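Local coordinates for selenium-binding protein (Sulfolobus tokodaii, PDB 2ECE), which is of uncertain function, although, as a beta-propeller protein of the selenium-binding protein family, it may bind selenium, at residues Leu155-Glu161 / Trp207-Ile213; Lys179-Arg184 / Trp233-Lys239. All coordinates share one frame; numbering follows the deposited sequence.

Contact 1. Residues Leu155-Glu161 / Trp207-Ile213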
loop_
_atom_site.group_PDB
_atom_site.type_symbol
_atom_site.label_atom_id
_atom_site.label_comp_id
_atom_site.label_asym_id
_atom_site.label_seq_id
_atom_site.Cartn_x
_atom_site.Cartn_y
_atom_site.Cartn_z
ATOM N N LEU A 155 -10.751 -0.664 -8.517
ATOM C CA LEU A 155 -11.849 -0.086 -7.750
ATOM C C LEU A 155 -13.262 -0.263 -8.316
ATOM O O LEU A 155 -14.229 -0.304 -7.557
ATOM C CB LEU A 155 -11.587 1.405 -7.528
ATOM C CG LEU A 155 -10.898 1.902 -6.249
ATOM C CD1 LEU A 155 -9.932 0.876 -5.696
ATOM C CD2 LEU A 155 -10.221 3.222 -6.542
ATOM N N GLY A 156 -13.400 -0.367 -9.633
ATOM C CA GLY A 156 -14.737 -0.527 -10.181
ATOM C C GLY A 156 -14.803 -1.114 -11.578
ATOM O O GLY A 156 -13.798 -1.598 -12.097
ATOM N N ASN A 157 -15.996 -1.104 -12.177
ATOM C CA ASN A 157 -16.158 -1.620 -13.532
ATOM C C ASN A 157 -15.789 -0.515 -14.520
ATOM O O ASN A 157 -15.415 0.587 -14.110
ATOM C CB ASN A 157 -17.600 -2.088 -13.779
ATOM C CG ASN A 157 -18.623 -0.985 -13.576
ATOM O OD1 ASN A 157 -18.286 0.192 -13.465
ATOM N ND2 ASN A 157 -19.890 -1.369 -13.540
ATOM N N GLU A 158 -15.906 -0.791 -15.817
ATOM C CA GLU A 158 -15.535 0.212 -16.806
ATOM C C GLU A 158 -16.308 1.523 -16.711
ATOM O O GLU A 158 -15.834 2.547 -17.190
ATOM C CB GLU A 158 -15.608 -0.360 -18.239
ATOM C CG GLU A 158 -16.896 -1.055 -18.648
ATOM C CD GLU A 158 -16.979 -2.500 -18.174
ATOM O OE1 GLU A 158 -17.568 -2.747 -17.104
ATOM O OE2 GLU A 158 -16.452 -3.392 -18.871
ATOM N N GLU A 159 -17.475 1.507 -16.072
ATOM C CA GLU A 159 -18.281 2.723 -15.934
ATOM C C GLU A 159 -17.995 3.533 -14.672
ATOM O O GLU A 159 -18.573 4.598 -14.472
ATOM C CB GLU A 159 -19.773 2.391 -15.937
ATOM C CG GLU A 159 -20.322 1.815 -17.228
ATOM C CD GLU A 159 -21.841 1.711 -17.192
ATOM O OE1 GLU A 159 -22.375 0.619 -17.483
ATOM O OE2 GLU A 159 -22.502 2.727 -16.871
ATOM N N GLY A 160 -17.118 3.032 -13.812
ATOM C CA GLY A 160 -16.826 3.762 -12.592
ATOM C C GLY A 160 -17.683 3.305 -11.425
ATOM O O GLY A 160 -17.572 3.842 -10.322
ATOM N N GLU A 161 -18.558 2.333 -11.668
ATOM C CA GLU A 161 -19.397 1.777 -10.605
ATOM C C GLU A 161 -18.759 0.441 -10.224
ATOM O O GLU A 161 -17.542 0.290 -10.333
ATOM C CB GLU A 161 -20.839 1.571 -11.096
ATOM C CG GLU A 161 -21.555 2.875 -11.472
ATOM C CD GLU A 161 -21.642 3.859 -10.313
ATOM O OE1 GLU A 161 -21.654 5.084 -10.563
ATOM O OE2 GLU A 161 -21.706 3.414 -9.149
ATOM N N TRP A 207 -13.079 -0.236 -0.271
ATOM C CA TRP A 207 -12.978 1.202 -0.080
ATOM C C TRP A 207 -14.308 1.751 -0.597
ATOM O O TRP A 207 -15.273 1.827 0.157
ATOM C CB TRP A 207 -11.800 1.778 -0.867
ATOM C CG TRP A 207 -11.497 3.223 -0.555
ATOM C CD1 TRP A 207 -11.779 3.893 0.606
ATOM C CD2 TRP A 207 -10.765 4.143 -1.378
ATOM N NE1 TRP A 207 -11.260 5.168 0.558
ATOM C CE2 TRP A 207 -10.632 5.348 -0.646
ATOM C CE3 TRP A 207 -10.202 4.065 -2.658
ATOM C CZ2 TRP A 207 -9.962 6.464 -1.155
ATOM C CZ3 TRP A 207 -9.533 5.178 -3.165
ATOM C CH2 TRP A 207 -9.419 6.361 -2.413
ATOM N N ALA A 208 -14.360 2.092 -1.882
ATOM C CA ALA A 208 -15.574 2.607 -2.516
ATOM C C ALA A 208 -15.309 2.588 -4.016
ATOM O O ALA A 208 -14.161 2.443 -4.422
ATOM C CB ALA A 208 -15.858 4.031 -2.045
ATOM N N VAL A 209 -16.350 2.722 -4.838
ATOM C CA VAL A 209 -16.154 2.707 -6.286
ATOM C C VAL A 209 -15.587 4.038 -6.768
ATOM O O VAL A 209 -15.647 5.042 -6.058
ATOM C CB VAL A 209 -17.473 2.423 -7.049
ATOM C CG1 VAL A 209 -18.071 1.104 -6.579
ATOM C CG2 VAL A 209 -18.448 3.573 -6.863
ATOM N N PRO A 210 -15.009 4.057 -7.980
ATOM C CA PRO A 210 -14.425 5.268 -8.563
ATOM C C PRO A 210 -15.341 6.484 -8.514
ATOM O O PRO A 210 -14.936 7.562 -8.080
ATOM C CB PRO A 210 -14.117 4.839 -9.994
ATOM C CG PRO A 210 -13.703 3.413 -9.799
ATOM C CD PRO A 210 -14.782 2.900 -8.862
ATOM N N ASN A 211 -16.580 6.311 -8.961
ATOM C CA ASN A 211 -17.519 7.422 -8.969
ATOM C C ASN A 211 -17.804 7.992 -7.584
ATOM O O ASN A 211 -18.393 9.065 -7.462
ATOM C CB ASN A 211 -18.818 7.013 -9.677
ATOM C CG ASN A 211 -18.607 6.778 -11.161
ATOM O OD1 ASN A 211 -17.654 7.298 -11.741
ATOM N ND2 ASN A 211 -19.492 6.004 -11.786
ATOM N N THR A 212 -17.375 7.289 -6.540
ATOM C CA THR A 212 -17.576 7.778 -5.178
ATOM C C THR A 212 -16.356 8.548 -4.664
ATOM O O THR A 212 -16.493 9.619 -4.063
ATOM C CB THR A 212 -17.838 6.621 -4.181
ATOM O OG1 THR A 212 -19.099 6.001 -4.467
ATOM C CG2 THR A 212 -17.840 7.150 -2.746
ATOM N N ILE A 213 -15.165 8.007 -4.921
ATOM C CA ILE A 213 -13.925 8.598 -4.423
ATOM C C ILE A 213 -13.169 9.620 -5.272
ATOM O O ILE A 213 -12.557 10.530 -4.718
ATOM C CB ILE A 213 -12.913 7.483 -4.034
ATOM C CG1 ILE A 213 -12.366 6.794 -5.288
ATOM C CG2 ILE A 213 -13.591 6.448 -3.142
ATOM C CD1 ILE A 213 -11.044 7.367 -5.769
#
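Leu155 meets the 207-213 segment at two points of its side chain, CB and CD2. Its CB rests on the ring of Pro210, 3.7 Å from CG, while its CD2 reaches the rim of the Trp207 indole, 4.0 Å from CZ3 and near the plane of the ring. Leu155 thus lies at the edge of the indole, while Ile213 CG2 sits over the centre of one face. With CG anti to the backbone N (chi1 -171°), the indole reaches a wider aromatic cluster made with Tyr191, Tyr226 and Trp405. The proline ring is the wedge between core and loop, its CD lying 3.3 Å from Gly160 O, and Val209 CB and CG2 approach the same oxygen.

Further out the contact becomes polar. Val209 is the N-cap of helix 210-213, and its carbonyl receives the N-H groups of Thr212 and Ile213. Asn211, the second residue of the helix, gives from its backbone N a nearly straight bond of 3.0 Å to Gly160 O, which it meets in the carbonyl plane on a lone pair. With CG beside its own backbone N (chi1 -68°), the Asn211 side chain brings its amide to the same turn as that N-H. There ND2 holds Glu159 O at 3.2 Å, the donor tilted from the carbonyl plane, and Glu161 OE1 at 2.6 Å, approached from above the carboxylate plane. Asn157 OD1 accepts from Glu161 N at 2.8 Å, across the type I turn from Asn157 to Gly160, whose last two residues supply the carbonyl acceptors.

A beta turn thus meets a helix N-terminus, both carried by loops that join the second and third strands of adjacent four-stranded sheets, a contact between successive blades of the beta-propeller.

Contact 2. Residues Lys179-Arg184 / Trp233-Lys239; sequences KWEIDR and WDLRKRK
The Trp180 and Arg238 side chains run antiparallel alongside one another where one blade of the beta-propeller meets the next: residues 179-184 leave the last strand of one sheet, and residues 233-239 form the bulged hairpin between the last two strands of its neighbour. Arg238 CB covers a face of the Trp180 indole, towards its rim. A water bridges the segments, accepting from Trp180 NE1 at 2.8 Å and donating to Leu235 O at 2.7 Å. The Arg238 chain bends at chi3 (66°), turning the edge of the guanidinium towards the backbone, where NE bonds Trp180 O at 2.7 Å and NH2 bonds Lys179 O at 3.3 Å. Ile182 CG1 lies over a face of the same guanidinium. The backbone of Arg238 works in the other direction, its O accepting both Ile182 N at 3.0 Å and Asp183 N at 3.3 Å.

Behind this layer Trp180 CZ3 lies over one face of Trp233, towards its rim, 3.4 Å from Trp233 CE3; the six-membered rings meet obliquely, their planes 58° apart. Glu181 CG and Arg184 CB also touch the six-membered ring of Trp233, near CH2.

Other residues set these groups in place. Ser204 OG bonds Trp233 NE1, and Tyr137 OH bonds both Glu181 OE1 and Arg184 NH2, while Glu181 OE2 takes the N-H of Ile166. In the hairpin, Arg238 and Lys239 together oppose Asp234, forming a G1 beta bulge, and an Asx motif braces the turn: Lys237 N points almost straight at Asp234 OD1, 3.1 Å away and well above the carboxylate plane.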
loop_
_atom_site.group_PDB
_atom_site.type_symbol
_atom_site.label_atom_id
_atom_site.label_comp_id
_atom_site.label_asym_id
_atom_site.label_seq_id
_atom_site.Cartn_x
_atom_site.Cartn_y
_atom_site.Cartn_z
ATOM N N LYS A 179 -10.715 -11.111 -15.700
ATOM C CA LYS A 179 -11.130 -11.144 -14.302
ATOM C C LYS A 179 -10.649 -12.405 -13.609
ATOM O O LYS A 179 -10.637 -13.485 -14.198
ATOM C CB LYS A 179 -12.659 -11.096 -14.181
ATOM C CG LYS A 179 -13.307 -9.748 -14.403
ATOM C CD LYS A 179 -14.757 -9.788 -13.920
ATOM C CE LYS A 179 -15.480 -8.486 -14.204
ATOM N NZ LYS A 179 -15.481 -8.217 -15.667
ATOM N N TRP A 180 -10.261 -12.269 -12.349
ATOM C CA TRP A 180 -9.815 -13.422 -11.578
ATOM C C TRP A 180 -11.011 -14.163 -10.983
ATOM O O TRP A 180 -10.996 -15.389 -10.866
ATOM C CB TRP A 180 -8.901 -12.978 -10.440
ATOM C CG TRP A 180 -8.613 -14.062 -9.455
ATOM C CD1 TRP A 180 -7.786 -15.136 -9.628
ATOM C CD2 TRP A 180 -9.178 -14.196 -8.146
ATOM N NE1 TRP A 180 -7.798 -15.928 -8.503
ATOM C CE2 TRP A 180 -8.642 -15.373 -7.578
ATOM C CE3 TRP A 180 -10.083 -13.429 -7.395
ATOM C CZ2 TRP A 180 -8.986 -15.810 -6.291
ATOM C CZ3 TRP A 180 -10.425 -13.865 -6.114
ATOM C CH2 TRP A 180 -9.874 -15.042 -5.576
ATOM N N GLU A 181 -12.045 -13.411 -10.616
ATOM C CA GLU A 181 -13.238 -13.982 -9.993
ATOM C C GLU A 181 -14.077 -14.885 -10.883
ATOM O O GLU A 181 -14.410 -14.527 -12.015
ATOM C CB GLU A 181 -14.158 -12.875 -9.459
ATOM C CG GLU A 181 -13.535 -11.902 -8.462
ATOM C CD GLU A 181 -12.713 -10.824 -9.143
ATOM O OE1 GLU A 181 -12.743 -10.751 -10.393
ATOM O OE2 GLU A 181 -12.045 -10.045 -8.433
ATOM N N ILE A 182 -14.427 -16.053 -10.352
ATOM C CA ILE A 182 -15.286 -16.995 -11.059
ATOM C C ILE A 182 -16.653 -16.918 -10.368
ATOM O O ILE A 182 -17.694 -16.928 -11.025
ATOM C CB ILE A 182 -14.731 -18.444 -10.990
ATOM C CG1 ILE A 182 -13.552 -18.598 -11.960
ATOM C CG2 ILE A 182 -15.821 -19.452 -11.366
ATOM C CD1 ILE A 182 -13.943 -18.408 -13.425
ATOM N N ASP A 183 -16.630 -16.809 -9.040
ATOM C CA ASP A 183 -17.849 -16.713 -8.232
ATOM C C ASP A 183 -17.586 -15.729 -7.093
ATOM O O ASP A 183 -17.011 -16.102 -6.073
ATOM C CB ASP A 183 -18.212 -18.084 -7.647
ATOM C CG ASP A 183 -19.484 -18.046 -6.812
ATOM O OD1 ASP A 183 -19.954 -16.939 -6.472
ATOM O OD2 ASP A 183 -20.013 -19.130 -6.487
ATOM N N ARG A 184 -18.032 -14.486 -7.260
ATOM C CA ARG A 184 -17.788 -13.443 -6.260
ATOM C C ARG A 184 -18.820 -13.321 -5.144
ATOM O O ARG A 184 -18.697 -12.445 -4.293
ATOM C CB ARG A 184 -17.662 -12.080 -6.951
ATOM C CG ARG A 184 -18.969 -11.515 -7.510
ATOM C CD ARG A 184 -18.673 -10.548 -8.648
ATOM N NE ARG A 184 -17.531 -9.721 -8.310
ATOM C CZ ARG A 184 -16.649 -9.245 -9.180
ATOM N NH1 ARG A 184 -16.761 -9.500 -10.480
ATOM N NH2 ARG A 184 -15.630 -8.533 -8.730
ATOM N N TRP A 233 -11.432 -15.841 0.131
ATOM C CA TRP A 233 -11.641 -16.617 -1.082
ATOM C C TRP A 233 -10.787 -17.872 -1.168
ATOM O O TRP A 233 -9.729 -17.966 -0.551
ATOM C CB TRP A 233 -11.299 -15.792 -2.322
ATOM C CG TRP A 233 -11.889 -14.438 -2.406
ATOM C CD1 TRP A 233 -11.647 -13.380 -1.580
ATOM C CD2 TRP A 233 -12.748 -13.955 -3.442
ATOM N NE1 TRP A 233 -12.298 -12.262 -2.042
ATOM C CE2 TRP A 233 -12.983 -12.587 -3.184
ATOM C CE3 TRP A 233 -13.339 -14.546 -4.566
ATOM C CZ2 TRP A 233 -13.791 -11.793 -4.012
ATOM C CZ3 TRP A 233 -14.145 -13.756 -5.391
ATOM C CH2 TRP A 233 -14.361 -12.395 -5.108
ATOM N N ASP A 234 -11.262 -18.816 -1.974
ATOM C CA ASP A 234 -10.550 -20.054 -2.269
ATOM C C ASP A 234 -9.693 -19.589 -3.455
ATOM O O ASP A 234 -10.214 -19.363 -4.547
ATOM C CB ASP A 234 -11.538 -21.128 -2.735
ATOM C CG ASP A 234 -10.863 -22.452 -3.051
ATOM O OD1 ASP A 234 -9.710 -22.443 -3.529
ATOM O OD2 ASP A 234 -11.499 -23.506 -2.836
ATOM N N LEU A 235 -8.394 -19.420 -3.234
ATOM C CA LEU A 235 -7.483 -18.942 -4.275
ATOM C C LEU A 235 -7.530 -19.792 -5.542
ATOM O O LEU A 235 -7.494 -19.279 -6.665
ATOM C CB LEU A 235 -6.050 -18.933 -3.740
ATOM C CG LEU A 235 -5.084 -17.809 -4.141
ATOM C CD1 LEU A 235 -3.688 -18.398 -4.225
ATOM C CD2 LEU A 235 -5.471 -17.174 -5.465
ATOM N N ARG A 236 -7.612 -21.098 -5.353
ATOM C CA ARG A 236 -7.636 -22.023 -6.469
ATOM C C ARG A 236 -8.929 -22.028 -7.274
ATOM O O ARG A 236 -8.897 -21.932 -8.499
ATOM C CB ARG A 236 -7.369 -23.422 -5.962
ATOM C CG ARG A 236 -7.403 -24.431 -7.041
ATOM C CD ARG A 236 -7.430 -25.781 -6.440
ATOM N NE ARG A 236 -7.050 -26.753 -7.435
ATOM C CZ ARG A 236 -7.607 -27.944 -7.528
ATOM N NH1 ARG A 236 -8.560 -28.298 -6.670
ATOM N NH2 ARG A 236 -7.258 -28.745 -8.523
ATOM N N LYS A 237 -10.060 -22.153 -6.590
ATOM C CA LYS A 237 -11.348 -22.179 -7.266
ATOM C C LYS A 237 -11.840 -20.784 -7.637
ATOM O O LYS A 237 -12.869 -20.648 -8.299
ATOM C CB LYS A 237 -12.395 -22.887 -6.403
ATOM C CG LYS A 237 -12.171 -24.394 -6.221
ATOM C CD LYS A 237 -12.248 -25.150 -7.545
ATOM C CE LYS A 237 -12.547 -26.633 -7.334
ATOM N NZ LYS A 237 -13.985 -26.876 -7.009
ATOM N N ARG A 238 -11.112 -19.754 -7.204
ATOM C CA ARG A 238 -11.464 -18.371 -7.528
ATOM C C ARG A 238 -12.899 -18.068 -7.108
ATOM O O ARG A 238 -13.661 -17.437 -7.840
ATOM C CB ARG A 238 -11.271 -18.156 -9.035
ATOM C CG ARG A 238 -9.831 -18.469 -9.476
ATOM C CD ARG A 238 -9.715 -18.801 -10.954
ATOM N NE ARG A 238 -10.034 -17.682 -11.836
ATOM C CZ ARG A 238 -10.099 -17.788 -13.161
ATOM N NH1 ARG A 238 -9.863 -18.959 -13.740
ATOM N NH2 ARG A 238 -10.401 -16.732 -13.908
ATOM N N LYS A 239 -13.234 -18.494 -5.893
ATOM C CA LYS A 239 -14.575 -18.340 -5.349
ATOM C C LYS A 239 -14.565 -17.690 -3.959
ATOM O O LYS A 239 -13.726 -18.008 -3.119
ATOM C CB LYS A 239 -15.224 -19.733 -5.318
ATOM C CG LYS A 239 -16.536 -19.872 -4.570
ATOM C CD LYS A 239 -17.251 -21.172 -4.974
ATOM C CE LYS A 239 -16.371 -22.420 -4.804
ATOM N NZ LYS A 239 -15.855 -22.984 -6.098
HETATM O O HOH W 1 -5.995 -18.070 -8.600
#

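Both contacts join the same two neighbouring sheets, 140-179 and 193-245, but at different places, their centres about 20 Å apart. Contact 1 pairs loops between second and third strands and is largely buried, with solvent reaching mainly its polar rim. Contact 2 lies farther from the centre of the chain, about 22 Å against 18 Å, and joins the exit of one sheet's last strand to the hairpin of the other's third and fourth strands; it is only partly buried. Chemistry follows place: in contact 1 a short helix and a neutral amide grip a turn beside an aliphatic and aromatic centre, whereas contact 2 relies on a cationic side chain, paired tryptophans and a bridging water.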